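Local coordinates for hydroxyethylthiazole kinase (Pyrococcus horikoshii, PDB 3HPD), which probably phosphorylates the hydroxyl group of 4-methyl-5-(2-hydroxyethyl)thiazole with ATP and magnesium, a step in the biosynthesis of thiamine diphosphate, at residues E6-V11 and L35-S40; V171-R176 and E209-T214. All blocks are in the same frame, centred on the assembly; numbering follows the deposited sequence.

Interaction 1: E6-V11 and L35-S40; sequences EALKRV and LALGAS
Leu8 and Val11 of helix 2-14 pack against Leu37 at the C-terminal end of helix 27-37, a small, buried, apolar helix-to-helix-end contact in a ribokinase-like alpha/beta fold. Helix 27-37 stops here in a Schellman motif: Gly38, with its positive phi of 126°, is the C-prime residue, and the chain turns from it into strand 40-43. One leucine serves both residues of the first helix. With CG of Leu37 trans to its backbone N (chi1 -179°), the isobutyl group reaches out toward helix 2-14 and divides its two methyls. Leu37 CD1 meets CD1 of Leu8 at 3.7 Å, methyl against methyl, while Leu37 CD2 lies 4.0 Å from CG1 of Val11, whose side chain runs nearly perpendicular to the leucine. Phe204 and Leu200 of helix 193-205 close over Val11 and Leu37 respectively, so the apolar group extends to a third helix. The carbonyl at the end of helix 27-37 is also used: Leu37 O accepts a hydrogen bond from NE of Arg12, one residue past 6-11. At Gly38 the backbones come closest, its CA 6.5 Å from CA of Val11, and just beyond the turn CB of Ala39 lies 4.4 Å from Val11 CG1.

Interaction 2: V171-R176 and E209-T214; sequences VSDGRR and EPLKAT
Leu211 pushes its two methyls into the bend that leads from strand 169-172 into strand 177-180. Leu211 CD1 lies 3.6 Å from CG1 of Val171, the two side chains meeting at a slant, and it also reaches the backbone at CA of Ser172. Leu211 CD2 points into the turn, 3.6 Å from CB of Arg176 and 3.8 Å from OD2 of Asp173, whose side chain crosses that of Leu211 at about a right angle. Val171 CG1 has a second neighbour in CB of Thr214, one helical turn beyond Leu211. The strand and the first turn of helix 210-231 are thus joined by aliphatic packing, in a ribokinase-like fold whose antiparallel strands 169-172 and 177-180 form a hairpin, with the helix packing on Val171 and the turn.

Polar groups of the turn itself help to hold its shape. Asp173, with CG placed between its backbone N and carbonyl carbon (chi1 64°), folds its carboxylate back over the turn. There Asp173 OD1 accepts both Arg175 N and Arg176 N, the latter at 2.8 Å and almost straight (173°), which makes an Asx turn and the wider Asx motif. Asp173 OD2 takes NH1 of Arg175 on its syn lone pair in a 2.6 Å salt bridge. Before it, Ser172 OG receives Gly174 N in an ST turn and is bonded to Thr177 OG1 as well, while the guanidinium of Arg176 is held by Glu262 of the last strand. On the helix side, OG1 of Thr214 bonds to Pro210 O at 2.8 Å, on the face of that carbonyl opposite Thr214 N. The side chain of Thr214 is about 5 Å from that of Lys118, predicted to bind ATP.

Following the chain from the N terminus, helix 2-14 leads through strand 17-21 into helix 27-37, and interaction 1 closes that first excursion, bringing the end of the second helix back against the first just before strand 40-43, the outermost strand of this chain's sheet on that side. The parallel strands up to 161-165 follow. Interaction 2 then closes a later loop, from strand 169-172 through strand 177-180 and helix 193-205 to the start of helix 210-231. The two loops are in series, neither nested nor crossed. Helix 193-205 packs on both contacts, while helix 210-231 supplies one side of interaction 2 and further along meets Leu37, so it links the N-terminal helices to strand 169-172.

Interaction 1: E6-V11 and L35-S40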
ATOM      1  N   GLU A   6      -4.595   1.288  31.427  1.00 19.10           N
ATOM      2  CA  GLU A   6      -4.049   2.619  31.636  1.00 19.87           C
ATOM      3  C   GLU A   6      -3.148   3.068  30.489  1.00 18.65           C
ATOM      4  O   GLU A   6      -3.142   4.244  30.125  1.00 17.33           O
ATOM      5  CB  GLU A   6      -3.295   2.674  32.964  1.00 23.51           C
ATOM      6  CG  GLU A   6      -4.217   2.568  34.176  1.00 28.40           C
ATOM      7  CD  GLU A   6      -5.354   3.580  34.128  1.00 32.32           C
ATOM      8  OE1 GLU A   6      -5.069   4.792  34.014  1.00 34.95           O
ATOM      9  OE2 GLU A   6      -6.531   3.168  34.203  1.00 34.31           O
ATOM     10  N   ALA A   7      -2.390   2.138  29.916  1.00 18.01           N
ATOM     11  CA  ALA A   7      -1.507   2.476  28.800  1.00 17.64           C
ATOM     12  C   ALA A   7      -2.337   2.906  27.586  1.00 18.16           C
ATOM     13  O   ALA A   7      -2.012   3.890  26.910  1.00 16.27           O
ATOM     14  CB  ALA A   7      -0.628   1.281  28.439  1.00 18.23           C
ATOM     15  N   LEU A   8      -3.404   2.161  27.312  1.00 16.14           N
ATOM     16  CA  LEU A   8      -4.275   2.468  26.183  1.00 16.03           C
ATOM     17  C   LEU A   8      -4.861   3.859  26.357  1.00 17.75           C
ATOM     18  O   LEU A   8      -4.903   4.648  25.415  1.00 16.17           O
ATOM     19  CB  LEU A   8      -5.411   1.447  26.085  1.00 16.78           C
ATOM     20  CG  LEU A   8      -6.393   1.652  24.925  1.00 17.40           C
ATOM     21  CD1 LEU A   8      -5.647   1.566  23.602  1.00 15.20           C
ATOM     22  CD2 LEU A   8      -7.490   0.602  24.985  1.00 17.08           C
ATOM     23  N   LYS A   9      -5.315   4.153  27.571  1.00 17.16           N
ATOM     24  CA  LYS A   9      -5.889   5.456  27.863  1.00 18.46           C
ATOM     25  C   LYS A   9      -4.855   6.550  27.622  1.00 17.16           C
ATOM     26  O   LYS A   9      -5.176   7.598  27.056  1.00 16.53           O
ATOM     27  CB  LYS A   9      -6.391   5.501  29.309  1.00 21.65           C
ATOM     28  CG  LYS A   9      -7.620   4.636  29.550  1.00 26.93           C
ATOM     29  CD  LYS A   9      -8.070   4.688  31.004  1.00 31.79           C
ATOM     30  CE  LYS A   9      -9.318   3.842  31.223  1.00 32.50           C
ATOM     31  NZ  LYS A   9      -9.739   3.844  32.654  1.00 36.60           N
ATOM     32  N   ARG A  10      -3.613   6.304  28.040  1.00 17.01           N
ATOM     33  CA  ARG A  10      -2.542   7.280  27.852  1.00 18.90           C
ATOM     34  C   ARG A  10      -2.246   7.527  26.375  1.00 18.31           C
ATOM     35  O   ARG A  10      -1.998   8.663  25.965  1.00 16.87           O
ATOM     36  CB  ARG A  10      -1.260   6.828  28.558  1.00 21.63           C
ATOM     37  CG  ARG A  10      -1.314   6.952  30.070  1.00 26.98           C
ATOM     38  CD  ARG A  10       0.086   7.008  30.675  1.00 31.18           C
ATOM     39  NE  ARG A  10       0.843   5.784  30.438  1.00 36.95           N
ATOM     40  CZ  ARG A  10       0.501   4.593  30.918  1.00 39.41           C
ATOM     41  NH1 ARG A  10      -0.589   4.463  31.664  1.00 41.23           N
ATOM     42  NH2 ARG A  10       1.247   3.529  30.653  1.00 40.04           N
ATOM     43  N   VAL A  11      -2.262   6.463  25.579  1.00 16.18           N
ATOM     44  CA  VAL A  11      -2.008   6.602  24.149  1.00 15.34           C
ATOM     45  C   VAL A  11      -3.069   7.501  23.527  1.00 15.71           C
ATOM     46  O   VAL A  11      -2.761   8.410  22.762  1.00 16.51           O
ATOM     47  CB  VAL A  11      -2.041   5.232  23.428  1.00 14.87           C
ATOM     48  CG1 VAL A  11      -2.088   5.436  21.914  1.00 15.65           C
ATOM     49  CG2 VAL A  11      -0.818   4.421  23.804  1.00 13.05           C
ATOM     50  N   LEU A  35      -3.531   5.076  13.485  1.00  8.08           N
ATOM     51  CA  LEU A  35      -4.623   6.049  13.565  1.00  7.95           C
ATOM     52  C   LEU A  35      -5.847   5.464  14.276  1.00  9.39           C
ATOM     53  O   LEU A  35      -6.487   6.139  15.078  1.00 10.78           O
ATOM     54  CB  LEU A  35      -5.024   6.530  12.165  1.00  9.65           C
ATOM     55  CG  LEU A  35      -4.055   7.485  11.458  1.00  9.38           C
ATOM     56  CD1 LEU A  35      -4.535   7.708  10.028  1.00 10.19           C
ATOM     57  CD2 LEU A  35      -3.967   8.810  12.207  1.00  9.25           C
ATOM     58  N   ALA A  36      -6.168   4.208  13.985  1.00 10.21           N
ATOM     59  CA  ALA A  36      -7.319   3.566  14.616  1.00 10.33           C
ATOM     60  C   ALA A  36      -7.123   3.464  16.126  1.00 10.56           C
ATOM     61  O   ALA A  36      -8.062   3.675  16.896  1.00 10.29           O
ATOM     62  CB  ALA A  36      -7.540   2.174  14.019  1.00 11.50           C
ATOM     63  N   LEU A  37      -5.902   3.142  16.550  1.00 11.05           N
ATOM     64  CA  LEU A  37      -5.603   3.009  17.976  1.00 11.59           C
ATOM     65  C   LEU A  37      -5.722   4.345  18.706  1.00 12.72           C
ATOM     66  O   LEU A  37      -6.118   4.393  19.873  1.00 11.12           O
ATOM     67  CB  LEU A  37      -4.186   2.461  18.181  1.00 11.59           C
ATOM     68  CG  LEU A  37      -3.768   2.251  19.642  1.00 12.11           C
ATOM     69  CD1 LEU A  37      -4.459   1.013  20.194  1.00 13.04           C
ATOM     70  CD2 LEU A  37      -2.258   2.099  19.738  1.00 12.73           C
ATOM     71  N   GLY A  38      -5.366   5.426  18.020  1.00 12.57           N
ATOM     72  CA  GLY A  38      -5.437   6.743  18.633  1.00 12.41           C
ATOM     73  C   GLY A  38      -4.126   7.507  18.570  1.00 13.02           C
ATOM     74  O   GLY A  38      -3.990   8.568  19.179  1.00 14.53           O
ATOM     75  N   ALA A  39      -3.148   6.972  17.847  1.00 11.58           N
ATOM     76  CA  ALA A  39      -1.854   7.641  17.713  1.00 10.75           C
ATOM     77  C   ALA A  39      -1.782   8.296  16.336  1.00 11.33           C
ATOM     78  O   ALA A  39      -2.733   8.218  15.560  1.00 11.87           O
ATOM     79  CB  ALA A  39      -0.718   6.635  17.880  1.00  9.65           C
ATOM     80  N   SER A  40      -0.661   8.952  16.045  1.00 10.74           N
ATOM     81  CA  SER A  40      -0.466   9.608  14.753  1.00 12.34           C
ATOM     82  C   SER A  40       0.794   9.068  14.086  1.00 12.11           C
ATOM     83  O   SER A  40       1.874   9.086  14.673  1.00 13.28           O
ATOM     84  CB  SER A  40      -0.331  11.124  14.929  1.00 14.53           C
ATOM     85  OG  SER A  40      -1.525  11.689  15.438  1.00 19.07           O
TER

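Interaction 2: V171-R176 and E209-T214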
ATOM      1  N   VAL A 171       7.051 -11.809  26.319  1.00 13.82           N
ATOM      2  CA  VAL A 171       7.711 -10.509  26.361  1.00 14.21           C
ATOM      3  C   VAL A 171       8.550 -10.477  27.624  1.00 13.88           C
ATOM      4  O   VAL A 171       8.061 -10.824  28.699  1.00 13.43           O
ATOM      5  CB  VAL A 171       6.679  -9.365  26.434  1.00 14.96           C
ATOM      6  CG1 VAL A 171       7.354  -8.029  26.154  1.00 15.02           C
ATOM      7  CG2 VAL A 171       5.552  -9.621  25.450  1.00 16.72           C
ATOM      8  N   SER A 172       9.807 -10.066  27.498  1.00 14.11           N
ATOM      9  CA  SER A 172      10.689 -10.006  28.656  1.00 15.71           C
ATOM     10  C   SER A 172      11.720  -8.894  28.546  1.00 17.24           C
ATOM     11  O   SER A 172      12.160  -8.547  27.448  1.00 16.15           O
ATOM     12  CB  SER A 172      11.420 -11.339  28.832  1.00 17.70           C
ATOM     13  OG  SER A 172      12.262 -11.312  29.977  1.00 18.95           O
ATOM     14  N   ASP A 173      12.095  -8.336  29.691  1.00 17.95           N
ATOM     15  CA  ASP A 173      13.103  -7.287  29.729  1.00 20.37           C
ATOM     16  C   ASP A 173      14.346  -7.882  30.380  1.00 21.71           C
ATOM     17  O   ASP A 173      15.290  -7.170  30.716  1.00 22.62           O
ATOM     18  CB  ASP A 173      12.606  -6.076  30.528  1.00 20.31           C
ATOM     19  CG  ASP A 173      12.361  -6.391  31.996  1.00 23.04           C
ATOM     20  OD1 ASP A 173      12.501  -7.564  32.400  1.00 21.28           O
ATOM     21  OD2 ASP A 173      12.021  -5.451  32.747  1.00 22.78           O
ATOM     22  N   GLY A 174      14.329  -9.201  30.549  1.00 22.85           N
ATOM     23  CA  GLY A 174      15.453  -9.892  31.153  1.00 25.83           C
ATOM     24  C   GLY A 174      15.231 -10.247  32.611  1.00 27.18           C
ATOM     25  O   GLY A 174      15.832 -11.190  33.125  1.00 29.21           O
ATOM     26  N   ARG A 175      14.368  -9.493  33.284  1.00 27.00           N
ATOM     27  CA  ARG A 175      14.078  -9.744  34.692  1.00 28.04           C
ATOM     28  C   ARG A 175      12.646 -10.237  34.880  1.00 26.18           C
ATOM     29  O   ARG A 175      12.406 -11.175  35.639  1.00 26.23           O
ATOM     30  CB  ARG A 175      14.280  -8.470  35.510  1.00 29.96           C
ATOM     31  CG  ARG A 175      15.615  -7.782  35.292  1.00 34.85           C
ATOM     32  CD  ARG A 175      15.503  -6.305  35.641  1.00 37.45           C
ATOM     33  NE  ARG A 175      14.228  -5.761  35.175  1.00 40.97           N
ATOM     34  CZ  ARG A 175      13.106  -5.761  35.891  1.00 43.01           C
ATOM     35  NH1 ARG A 175      11.989  -5.256  35.383  1.00 42.05           N
ATOM     36  NH2 ARG A 175      13.105  -6.243  37.129  1.00 43.80           N
ATOM     37  N   ARG A 176      11.700  -9.589  34.202  1.00 23.21           N
ATOM     38  CA  ARG A 176      10.289  -9.968  34.278  1.00 21.28           C
ATOM     39  C   ARG A 176       9.832 -10.475  32.917  1.00 20.51           C
ATOM     40  O   ARG A 176      10.360 -10.066  31.882  1.00 19.00           O
ATOM     41  CB  ARG A 176       9.414  -8.776  34.680  1.00 21.75           C
ATOM     42  CG  ARG A 176       9.639  -8.253  36.085  1.00 25.37           C
ATOM     43  CD  ARG A 176       8.705  -7.084  36.384  1.00 27.28           C
ATOM     44  NE  ARG A 176       7.320  -7.506  36.577  1.00 29.39           N
ATOM     45  CZ  ARG A 176       6.295  -6.669  36.711  1.00 30.56           C
ATOM     46  NH1 ARG A 176       6.496  -5.359  36.668  1.00 31.17           N
ATOM     47  NH2 ARG A 176       5.068  -7.138  36.904  1.00 31.26           N
ATOM     48  N   GLU A 209       6.819   2.381  29.948  1.00 19.33           N
ATOM     49  CA  GLU A 209       8.055   1.617  29.800  1.00 20.50           C
ATOM     50  C   GLU A 209       7.906   0.424  28.855  1.00 18.72           C
ATOM     51  O   GLU A 209       6.832  -0.164  28.751  1.00 18.03           O
ATOM     52  CB  GLU A 209       8.571   1.177  31.171  1.00 25.08           C
ATOM     53  CG  GLU A 209       9.150   2.339  31.978  1.00 31.78           C
ATOM     54  CD  GLU A 209      10.294   3.039  31.254  1.00 36.62           C
ATOM     55  OE1 GLU A 209      11.382   2.434  31.123  1.00 38.55           O
ATOM     56  OE2 GLU A 209      10.106   4.191  30.806  1.00 39.72           O
ATOM     57  N   PRO A 210       8.993   0.066  28.148  1.00 17.54           N
ATOM     58  CA  PRO A 210       9.102  -1.027  27.174  1.00 16.89           C
ATOM     59  C   PRO A 210       8.407  -2.360  27.455  1.00 16.32           C
ATOM     60  O   PRO A 210       7.691  -2.873  26.594  1.00 14.53           O
ATOM     61  CB  PRO A 210      10.610  -1.190  27.012  1.00 16.47           C
ATOM     62  CG  PRO A 210      11.091   0.209  27.135  1.00 16.70           C
ATOM     63  CD  PRO A 210      10.305   0.717  28.329  1.00 18.13           C
ATOM     64  N   LEU A 211       8.620  -2.937  28.634  1.00 15.27           N
ATOM     65  CA  LEU A 211       7.989  -4.219  28.934  1.00 14.89           C
ATOM     66  C   LEU A 211       6.468  -4.115  28.944  1.00 14.99           C
ATOM     67  O   LEU A 211       5.780  -4.922  28.321  1.00 13.49           O
ATOM     68  CB  LEU A 211       8.478  -4.767  30.279  1.00 16.92           C
ATOM     69  CG  LEU A 211       7.874  -6.121  30.667  1.00 18.85           C
ATOM     70  CD1 LEU A 211       8.142  -7.142  29.565  1.00 18.81           C
ATOM     71  CD2 LEU A 211       8.467  -6.587  31.991  1.00 20.93           C
ATOM     72  N   LYS A 212       5.944  -3.121  29.651  1.00 13.64           N
ATOM     73  CA  LYS A 212       4.499  -2.925  29.730  1.00 14.95           C
ATOM     74  C   LYS A 212       3.924  -2.434  28.404  1.00 14.11           C
ATOM     75  O   LYS A 212       2.803  -2.779  28.044  1.00 13.98           O
ATOM     76  CB  LYS A 212       4.159  -1.925  30.837  1.00 16.27           C
ATOM     77  CG  LYS A 212       4.418  -2.445  32.242  1.00 21.06           C
ATOM     78  CD  LYS A 212       4.174  -1.358  33.275  1.00 25.93           C
ATOM     79  CE  LYS A 212       4.329  -1.890  34.690  1.00 28.49           C
ATOM     80  NZ  LYS A 212       4.090  -0.819  35.700  1.00 32.98           N
ATOM     81  N   ALA A 213       4.697  -1.631  27.682  1.00 14.25           N
ATOM     82  CA  ALA A 213       4.249  -1.096  26.397  1.00 14.79           C
ATOM     83  C   ALA A 213       4.056  -2.212  25.373  1.00 14.53           C
ATOM     84  O   ALA A 213       3.018  -2.294  24.711  1.00 15.22           O
ATOM     85  CB  ALA A 213       5.258  -0.077  25.875  1.00 14.15           C
ATOM     86  N   THR A 214       5.063  -3.070  25.246  1.00 13.48           N
ATOM     87  CA  THR A 214       5.007  -4.170  24.294  1.00 13.92           C
ATOM     88  C   THR A 214       3.919  -5.173  24.675  1.00 13.91           C
ATOM     89  O   THR A 214       3.177  -5.651  23.815  1.00 12.52           O
ATOM     90  CB  THR A 214       6.369  -4.887  24.203  1.00 12.34           C
ATOM     91  OG1 THR A 214       7.401  -3.916  23.979  1.00 11.83           O
ATOM     92  CG2 THR A 214       6.374  -5.882  23.049  1.00 13.21           C
TER